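Local coordinates for protein MAU2 chromatid cohesion factor homolog (Saccharomyces cerevisiae, PDB 4XDN) that forms a complex with SCC2 that is required for cohesin to associate with chromosomes, and so takes part in sister chromatid cohesion, at residues Ala462-Cys467 against Glu474-Cys479; Asn455-Gln460 against Asn480-Gln485; Met422-Glu427 against Val432-Arg437. All blocks are in the same frame, centred on the assembly; numbering follows the deposited sequence.

Contact 1. Residues Ala462-Cys467 against Glu474-Cys479; sequences ARVSRC and ELVEQC. With SO4 (sulfate ion), chain G.
Val464 and Leu475 meet where helix 446-466 ends and helix 472-490 begins, the closed end of an antiparallel helical hairpin in the all-helical region of Scc4. The short axes run at 151° to each other and come within 9.2 Å; the CA atoms of Val464 and Leu475 are 5.8 Å apart.

Apolar packing carries the interface. The Val464 and Leu475 side chains interleave, pointing in opposite senses alongside one another, and Val464 CG2 comes to 3.5 Å from Leu475 CB, tighter than usual for two carbons. With CG1 anti to the backbone N (chi1 164°), CG2 stands anti to the carbonyl carbon, where it meets the facing helix; the same methyl also lies 3.8 Å from Cys479 SG and touches Val476 CG1. The Val464 and Val476 side chains cross at about a right angle. Beyond them the Leu475 fork is shared: its CD1 reaches Cys467 SG at 3.7 Å, while its CD2 packs on Arg463 CB. Cys467, the first residue to leave helical geometry, thus still contributes to the packing. Leu522, from a loop, touches Val476 and Cys479.

No hydrogen bond joins the two segments; several of their polar groups find other partners. Ser465 OG bonds Trp519 N and an acidic side chain of the partner protein's chain, and Arg466 forms a salt bridge with an acidic side chain of that chain. Of the Arg463 side chain it is CB that packs on Leu475; the rest of the chain, extended from CG to NE, leads away to a sulfate ion, probably from the crystallisation liquor. Arg463 NH1 donates to sulfate O3 over 3.2 Å, nearly straight at 171°, with the oxygen in the guanidinium plane at its edge.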
# COMPACT_ATOMS: atom_id res chain seq x y z
N ALA A 462 -1.93 -10.92 -31.40
CA ALA A 462 -0.88 -10.82 -32.41
C ALA A 462 -0.73 -12.15 -33.14
O ALA A 462 -0.47 -12.18 -34.34
CB ALA A 462 0.44 -10.41 -31.77
N ARG A 463 -0.90 -13.24 -32.40
CA ARG A 463 -0.75 -14.57 -32.98
C ARG A 463 -1.95 -14.93 -33.84
O ARG A 463 -1.80 -15.57 -34.88
CB ARG A 463 -0.56 -15.61 -31.87
CG ARG A 463 0.79 -15.49 -31.19
CD ARG A 463 0.93 -16.45 -30.02
NE ARG A 463 2.25 -16.35 -29.40
CZ ARG A 463 2.68 -17.10 -28.40
NH1 ARG A 463 1.88 -18.03 -27.88
NH2 ARG A 463 3.90 -16.93 -27.91
N VAL A 464 -3.15 -14.51 -33.42
CA VAL A 464 -4.34 -14.68 -34.24
C VAL A 464 -4.13 -14.04 -35.60
O VAL A 464 -4.58 -14.54 -36.63
CB VAL A 464 -5.59 -14.07 -33.57
CG1 VAL A 464 -6.74 -13.91 -34.57
CG2 VAL A 464 -6.03 -14.94 -32.40
N SER A 465 -3.42 -12.91 -35.60
CA SER A 465 -3.19 -12.14 -36.81
C SER A 465 -2.23 -12.85 -37.77
O SER A 465 -2.50 -12.93 -38.97
CB SER A 465 -2.66 -10.76 -36.46
OG SER A 465 -2.35 -10.02 -37.63
N ARG A 466 -1.12 -13.36 -37.25
CA ARG A 466 -0.06 -13.89 -38.10
C ARG A 466 -0.12 -15.41 -38.30
O ARG A 466 0.44 -15.92 -39.26
CB ARG A 466 1.31 -13.51 -37.53
CG ARG A 466 1.66 -14.14 -36.19
CD ARG A 466 3.09 -13.82 -35.80
NE ARG A 466 3.43 -14.30 -34.46
CZ ARG A 466 3.86 -15.53 -34.18
NH1 ARG A 466 4.00 -16.43 -35.14
NH2 ARG A 466 4.14 -15.86 -32.93
N CYS A 467 -0.79 -16.12 -37.40
CA CYS A 467 -0.85 -17.58 -37.50
C CYS A 467 -1.84 -18.02 -38.56
O CYS A 467 -2.82 -17.32 -38.85
CB CYS A 467 -1.22 -18.21 -36.15
SG CYS A 467 0.05 -18.03 -34.87
N GLU A 474 -7.53 -22.38 -31.69
CA GLU A 474 -7.02 -22.40 -30.32
C GLU A 474 -6.64 -21.00 -29.83
O GLU A 474 -6.51 -20.78 -28.62
CB GLU A 474 -5.80 -23.33 -30.22
CG GLU A 474 -5.09 -23.28 -28.87
CD GLU A 474 -4.07 -24.38 -28.70
OE1 GLU A 474 -4.01 -25.29 -29.56
OE2 GLU A 474 -3.32 -24.34 -27.70
N LEU A 475 -6.50 -20.06 -30.75
CA LEU A 475 -6.04 -18.72 -30.40
C LEU A 475 -7.17 -17.72 -30.15
O LEU A 475 -7.02 -16.82 -29.33
CB LEU A 475 -5.12 -18.19 -31.51
CG LEU A 475 -3.72 -18.82 -31.55
CD1 LEU A 475 -3.02 -18.52 -32.86
CD2 LEU A 475 -2.88 -18.33 -30.38
N VAL A 476 -8.30 -17.87 -30.84
CA VAL A 476 -9.39 -16.90 -30.71
C VAL A 476 -10.17 -17.10 -29.41
O VAL A 476 -10.51 -16.13 -28.73
CB VAL A 476 -10.36 -16.95 -31.91
CG1 VAL A 476 -9.69 -16.37 -33.16
CG2 VAL A 476 -10.87 -18.36 -32.18
N GLU A 477 -10.49 -18.35 -29.08
CA GLU A 477 -11.10 -18.68 -27.80
C GLU A 477 -10.30 -18.12 -26.64
O GLU A 477 -10.86 -17.56 -25.69
CB GLU A 477 -11.25 -20.20 -27.65
CG GLU A 477 -11.78 -20.66 -26.30
CD GLU A 477 -13.17 -20.13 -25.99
OE1 GLU A 477 -13.86 -19.68 -26.93
OE2 GLU A 477 -13.56 -20.16 -24.81
N GLN A 478 -8.98 -18.27 -26.70
CA GLN A 478 -8.10 -17.76 -25.66
C GLN A 478 -8.19 -16.24 -25.57
O GLN A 478 -8.19 -15.67 -24.47
CB GLN A 478 -6.65 -18.19 -25.91
CG GLN A 478 -6.40 -19.67 -25.69
CD GLN A 478 -6.68 -20.11 -24.26
OE1 GLN A 478 -6.59 -19.31 -23.33
NE2 GLN A 478 -7.03 -21.38 -24.09
N CYS A 479 -8.29 -15.58 -26.72
CA CYS A 479 -8.48 -14.13 -26.76
C CYS A 479 -9.79 -13.76 -26.06
O CYS A 479 -9.82 -12.87 -25.21
CB CYS A 479 -8.50 -13.61 -28.20
SG CYS A 479 -6.87 -13.43 -28.96
S SO4 G . 3.96 -19.40 -24.72
O1 SO4 G . 4.08 -17.96 -24.54
O2 SO4 G . 4.13 -20.07 -23.43
O3 SO4 G . 2.64 -19.72 -25.26
O4 SO4 G . 4.99 -19.87 -25.64

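Contact 2. Residues Asn455-Gln460 against Asn480-Gln485; sequences NCYTVQ and NKVWLQ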
# COMPACT_ATOMS: atom_id res chain seq x y z
N ASN A 455 -1.21 -7.91 -21.48
CA ASN A 455 -0.05 -8.34 -22.25
C ASN A 455 -0.33 -9.70 -22.88
O ASN A 455 0.03 -9.94 -24.03
CB ASN A 455 1.21 -8.42 -21.39
CG ASN A 455 1.78 -7.06 -21.07
OD1 ASN A 455 1.75 -6.15 -21.90
ND2 ASN A 455 2.33 -6.91 -19.87
N CYS A 456 -0.97 -10.58 -22.12
CA CYS A 456 -1.31 -11.91 -22.60
C CYS A 456 -2.29 -11.83 -23.77
O CYS A 456 -2.18 -12.59 -24.73
CB CYS A 456 -1.91 -12.76 -21.47
SG CYS A 456 -2.24 -14.47 -21.92
N TYR A 457 -3.24 -10.90 -23.68
CA TYR A 457 -4.21 -10.70 -24.74
C TYR A 457 -3.52 -10.17 -26.00
O TYR A 457 -3.81 -10.61 -27.11
CB TYR A 457 -5.31 -9.73 -24.30
CG TYR A 457 -6.33 -9.43 -25.37
CD1 TYR A 457 -6.14 -8.39 -26.27
CD2 TYR A 457 -7.49 -10.19 -25.49
CE1 TYR A 457 -7.07 -8.11 -27.26
CE2 TYR A 457 -8.42 -9.93 -26.47
CZ TYR A 457 -8.21 -8.89 -27.35
OH TYR A 457 -9.14 -8.62 -28.33
N THR A 458 -2.61 -9.22 -25.80
CA THR A 458 -1.87 -8.61 -26.90
C THR A 458 -1.08 -9.66 -27.67
O THR A 458 -1.10 -9.68 -28.90
CB THR A 458 -0.91 -7.53 -26.38
OG1 THR A 458 -1.66 -6.50 -25.72
CG2 THR A 458 -0.10 -6.90 -27.52
N VAL A 459 -0.40 -10.54 -26.94
CA VAL A 459 0.37 -11.61 -27.55
C VAL A 459 -0.54 -12.55 -28.34
O VAL A 459 -0.27 -12.86 -29.49
CB VAL A 459 1.14 -12.41 -26.48
CG1 VAL A 459 1.73 -13.70 -27.06
CG2 VAL A 459 2.24 -11.55 -25.88
N GLN A 460 -1.63 -12.99 -27.71
CA GLN A 460 -2.55 -13.93 -28.35
C GLN A 460 -3.21 -13.30 -29.57
O GLN A 460 -3.42 -13.97 -30.58
CB GLN A 460 -3.61 -14.40 -27.35
CG GLN A 460 -3.08 -15.21 -26.18
CD GLN A 460 -2.74 -16.64 -26.55
OE1 GLN A 460 -2.16 -16.91 -27.60
NE2 GLN A 460 -3.09 -17.58 -25.67
N ASN A 480 -10.86 -14.46 -26.41
CA ASN A 480 -12.17 -14.21 -25.82
C ASN A 480 -12.18 -14.53 -24.32
O ASN A 480 -12.77 -13.80 -23.53
CB ASN A 480 -13.25 -15.02 -26.54
CG ASN A 480 -13.22 -14.81 -28.04
OD1 ASN A 480 -13.34 -15.77 -28.81
ND2 ASN A 480 -13.08 -13.56 -28.47
N LYS A 481 -11.51 -15.62 -23.96
CA LYS A 481 -11.38 -16.02 -22.56
C LYS A 481 -10.64 -14.96 -21.75
O LYS A 481 -11.15 -14.46 -20.75
CB LYS A 481 -10.64 -17.36 -22.47
CG LYS A 481 -10.37 -17.85 -21.05
CD LYS A 481 -9.33 -18.97 -21.04
CE LYS A 481 -8.21 -18.69 -20.04
NZ LYS A 481 -7.04 -19.59 -20.24
N VAL A 482 -9.44 -14.62 -22.20
CA VAL A 482 -8.60 -13.64 -21.52
C VAL A 482 -9.30 -12.29 -21.43
O VAL A 482 -9.17 -11.58 -20.43
CB VAL A 482 -7.23 -13.48 -22.24
CG1 VAL A 482 -6.49 -12.23 -21.75
CG2 VAL A 482 -6.37 -14.71 -22.02
N TRP A 483 -10.05 -11.93 -22.47
CA TRP A 483 -10.69 -10.62 -22.51
C TRP A 483 -11.78 -10.48 -21.46
O TRP A 483 -11.87 -9.45 -20.79
CB TRP A 483 -11.28 -10.34 -23.89
CG TRP A 483 -11.80 -8.95 -24.03
CD1 TRP A 483 -13.10 -8.54 -23.98
CD2 TRP A 483 -11.02 -7.76 -24.23
NE1 TRP A 483 -13.18 -7.18 -24.14
CE2 TRP A 483 -11.91 -6.68 -24.30
CE3 TRP A 483 -9.64 -7.52 -24.36
CZ2 TRP A 483 -11.48 -5.37 -24.49
CZ3 TRP A 483 -9.22 -6.22 -24.56
CH2 TRP A 483 -10.13 -5.16 -24.62
N LEU A 484 -12.61 -11.50 -21.32
CA LEU A 484 -13.68 -11.48 -20.31
C LEU A 484 -13.09 -11.34 -18.91
O LEU A 484 -13.68 -10.68 -18.05
CB LEU A 484 -14.53 -12.75 -20.40
CG LEU A 484 -15.49 -12.85 -21.59
CD1 LEU A 484 -16.07 -14.25 -21.67
CD2 LEU A 484 -16.60 -11.82 -21.48
N GLN A 485 -11.93 -11.95 -18.70
CA GLN A 485 -11.24 -11.85 -17.42
C GLN A 485 -10.78 -10.41 -17.17
O GLN A 485 -10.83 -9.93 -16.04
CB GLN A 485 -10.04 -12.80 -17.39
CG GLN A 485 -10.42 -14.26 -17.26
CD GLN A 485 -9.28 -15.21 -17.58
OE1 GLN A 485 -8.23 -14.79 -18.09
NE2 GLN A 485 -9.47 -16.49 -17.30
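Trp483 CE3 sits over the centre of one face of the Tyr457 ring, 3.4 Å from Tyr457 CE2. The pair is oblique: the centroid of the Tyr457 ring and that of the six-membered Trp483 ring are 4.7 Å apart, and the planes are inclined at 49°. Both side chains leave their helices with CG opposite the backbone N (chi1 178° in Tyr457, and much the same in Trp483), which brings the rings together beside the helix pair. Val482 points toward the facing helix. Its CG1 lies 3.8 Å from Tyr457 CB, near the plane of the phenol ring at its edge, and its CG2 reaches Cys456 SG at 4.1 Å.

These contacts belong to the middle of the antiparallel hairpin of helices 446-466 and 472-490, whose axes here run at 156° with a closest approach of 9.4 Å. In the next shell, helix 499-513 packs on the aromatic pair: Trp509 meets the Trp483 ring, Val505 touches Trp483, and His513 touches Tyr457. Ser512 OG is hydrogen-bonded to Tyr457 OH, so the buried hydroxyl has a polar partner and the ring is held at its far end. With no hydrogen bond across the two segments, the contact rests on dispersion between aromatic, aliphatic and thiol groups, and the polar chemistry of Tyr457 is directed to the third helix.

Contact 3. Residues Met422-Glu427 against Val432-Arg437; sequences MKVQFE and VEEYTR. With SO4 (sulfate ion), chain G.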
# COMPACT_ATOMS: atom_id res chain seq x y z
N MET A 422 7.83 -9.99 -18.55
CA MET A 422 8.05 -8.96 -19.55
C MET A 422 9.37 -9.21 -20.28
O MET A 422 9.50 -8.93 -21.47
CB MET A 422 8.06 -7.58 -18.91
CG MET A 422 6.71 -7.16 -18.35
SD MET A 422 6.80 -5.78 -17.20
CE MET A 422 7.66 -4.56 -18.20
N LYS A 423 10.34 -9.75 -19.55
CA LYS A 423 11.64 -10.06 -20.13
C LYS A 423 11.49 -11.15 -21.19
O LYS A 423 12.12 -11.09 -22.25
CB LYS A 423 12.63 -10.50 -19.06
CG LYS A 423 14.02 -10.81 -19.59
CD LYS A 423 15.06 -10.85 -18.47
CE LYS A 423 16.46 -11.02 -19.03
NZ LYS A 423 16.64 -12.32 -19.73
N VAL A 424 10.64 -12.13 -20.90
CA VAL A 424 10.38 -13.21 -21.85
C VAL A 424 9.66 -12.67 -23.07
O VAL A 424 9.99 -13.04 -24.20
CB VAL A 424 9.55 -14.34 -21.20
CG1 VAL A 424 9.14 -15.38 -22.25
CG2 VAL A 424 10.34 -15.00 -20.09
N GLN A 425 8.68 -11.81 -22.86
CA GLN A 425 7.91 -11.24 -23.96
C GLN A 425 8.82 -10.40 -24.86
O GLN A 425 8.74 -10.50 -26.08
CB GLN A 425 6.75 -10.38 -23.45
CG GLN A 425 5.80 -9.94 -24.56
CD GLN A 425 4.70 -9.01 -24.09
OE1 GLN A 425 4.57 -8.73 -22.90
NE2 GLN A 425 3.91 -8.51 -25.03
N PHE A 426 9.68 -9.59 -24.24
CA PHE A 426 10.66 -8.80 -24.99
C PHE A 426 11.52 -9.69 -25.89
O PHE A 426 11.90 -9.27 -26.99
CB PHE A 426 11.56 -8.02 -24.03
CG PHE A 426 11.08 -6.64 -23.72
CD1 PHE A 426 10.90 -5.70 -24.73
CD2 PHE A 426 10.82 -6.26 -22.41
CE1 PHE A 426 10.47 -4.43 -24.44
CE2 PHE A 426 10.39 -4.98 -22.12
CZ PHE A 426 10.21 -4.06 -23.14
N GLU A 427 11.82 -10.89 -25.42
CA GLU A 427 12.66 -11.82 -26.17
C GLU A 427 11.86 -12.67 -27.16
O GLU A 427 12.34 -13.68 -27.65
CB GLU A 427 13.41 -12.73 -25.20
CG GLU A 427 14.43 -11.98 -24.33
CD GLU A 427 15.00 -12.84 -23.24
OE1 GLU A 427 14.49 -13.97 -23.03
OE2 GLU A 427 15.97 -12.40 -22.58
N VAL A 432 3.14 -16.24 -22.54
CA VAL A 432 1.75 -16.52 -22.21
C VAL A 432 1.66 -17.28 -20.89
O VAL A 432 0.90 -16.90 -20.00
CB VAL A 432 1.06 -17.33 -23.33
CG1 VAL A 432 -0.35 -17.75 -22.93
CG2 VAL A 432 1.00 -16.52 -24.62
N GLU A 433 2.45 -18.34 -20.76
CA GLU A 433 2.42 -19.17 -19.57
C GLU A 433 2.88 -18.40 -18.33
O GLU A 433 2.40 -18.64 -17.23
CB GLU A 433 3.30 -20.41 -19.76
CG GLU A 433 3.27 -21.37 -18.57
CD GLU A 433 4.03 -22.66 -18.83
OE1 GLU A 433 4.67 -22.77 -19.90
OE2 GLU A 433 4.00 -23.56 -17.96
N GLU A 434 3.81 -17.46 -18.53
CA GLU A 434 4.33 -16.67 -17.42
C GLU A 434 3.25 -15.71 -16.94
O GLU A 434 2.97 -15.60 -15.75
CB GLU A 434 5.59 -15.87 -17.81
CG GLU A 434 6.44 -16.46 -18.93
CD GLU A 434 7.15 -17.74 -18.55
OE1 GLU A 434 7.61 -17.85 -17.39
OE2 GLU A 434 7.26 -18.64 -19.41
N TYR A 435 2.65 -15.00 -17.90
CA TYR A 435 1.57 -14.06 -17.60
C TYR A 435 0.36 -14.77 -17.02
O TYR A 435 -0.26 -14.28 -16.08
CB TYR A 435 1.17 -13.30 -18.87
CG TYR A 435 2.13 -12.21 -19.29
CD1 TYR A 435 2.66 -11.32 -18.36
CD2 TYR A 435 2.52 -12.07 -20.62
CE1 TYR A 435 3.54 -10.33 -18.74
CE2 TYR A 435 3.40 -11.08 -21.01
CZ TYR A 435 3.90 -10.21 -20.07
OH TYR A 435 4.78 -9.22 -20.44
N THR A 436 0.02 -15.93 -17.59
CA THR A 436 -1.14 -16.68 -17.15
C THR A 436 -1.00 -17.12 -15.70
O THR A 436 -1.93 -16.97 -14.91
CB THR A 436 -1.36 -17.93 -18.03
OG1 THR A 436 -1.45 -17.54 -19.41
CG2 THR A 436 -2.65 -18.65 -17.64
N ARG A 437 0.16 -17.66 -15.35
CA ARG A 437 0.42 -18.12 -13.99
C ARG A 437 0.41 -16.95 -13.01
O ARG A 437 -0.00 -17.10 -11.86
CB ARG A 437 1.76 -18.85 -13.90
CG ARG A 437 1.72 -20.28 -14.43
CD ARG A 437 3.00 -21.03 -14.09
NE ARG A 437 4.20 -20.34 -14.56
CZ ARG A 437 4.93 -19.50 -13.83
NH1 ARG A 437 4.61 -19.24 -12.57
NH2 ARG A 437 6.01 -18.93 -14.35
S SO4 G . 3.96 -19.40 -24.72
O1 SO4 G . 4.08 -17.96 -24.54
O2 SO4 G . 4.13 -20.07 -23.43
O3 SO4 G . 2.64 -19.72 -25.26
O4 SO4 G . 4.99 -19.87 -25.64
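A short antiparallel helical hairpin, helix 415-426 followed after a brief connection by helix 432-440, brings Gln425 against Tyr435 beside the chain of the partner protein. Tyr435 OH donates to Gln425 OE1 over a short 2.5 Å, arriving in the carbonyl plane with a C=O...donor angle of 153°. The side chains cross at about a right angle, amide and phenol planes 88° apart, and OE1 meets the ring at its edge. An extended Gln425 chain, with CG opposite the backbone N, reaches across to the hydroxyl. Its other amide atom, NE2, is hydrogen-bonded to the backbone of the partner protein's chain, so both ends of the buried amide are engaged and its flip is fixed. Met422 packs on the same hydroxyl, its CG 3.5 Å from Tyr435 OH.

The two helices of the hairpin have short axes at 157° and 9.4 Å apart at closest approach, and helix 446-466 packs on both through Asn455 and Val459. Val424 CG2 and Glu434 CG make a looser contact at 4.3 Å.

At the start of helix 432-440, Val432 N donates to sulfate O1 over 2.8 Å, an arrangement in which the helix dipole would probably favour the anion. Val432 O accepts from Thr436 N and Thr436 OG1, one turn further on; Thr436 OG1 is 2.5 Å from Val432 O and tilted out of the carbonyl plane.

Overall arrangement
Helix 446-466 connects the three contacts: it is one side of contacts 1 and 2 and packs against the helices of contact 3. Contacts 1 and 2 are successive steps along its hairpin with helix 472-490, their centres 9 Å apart; Gln460 bridges them, its OE1 3.2 Å from Leu475 CD2. Contact 3 closes earlier in the chain, its centre about 13 Å from that of contact 2 and 16 Å from that of contact 1. Asn455 and Val459 of helix 446-466 face contact 3, Val459 CG1 lying 3.8 Å from Val432 CG2. The sulfate joins contacts 1 and 3, receiving bonds from both Arg463 and Val432. Each contact also lies within reach of the partner protein's chain.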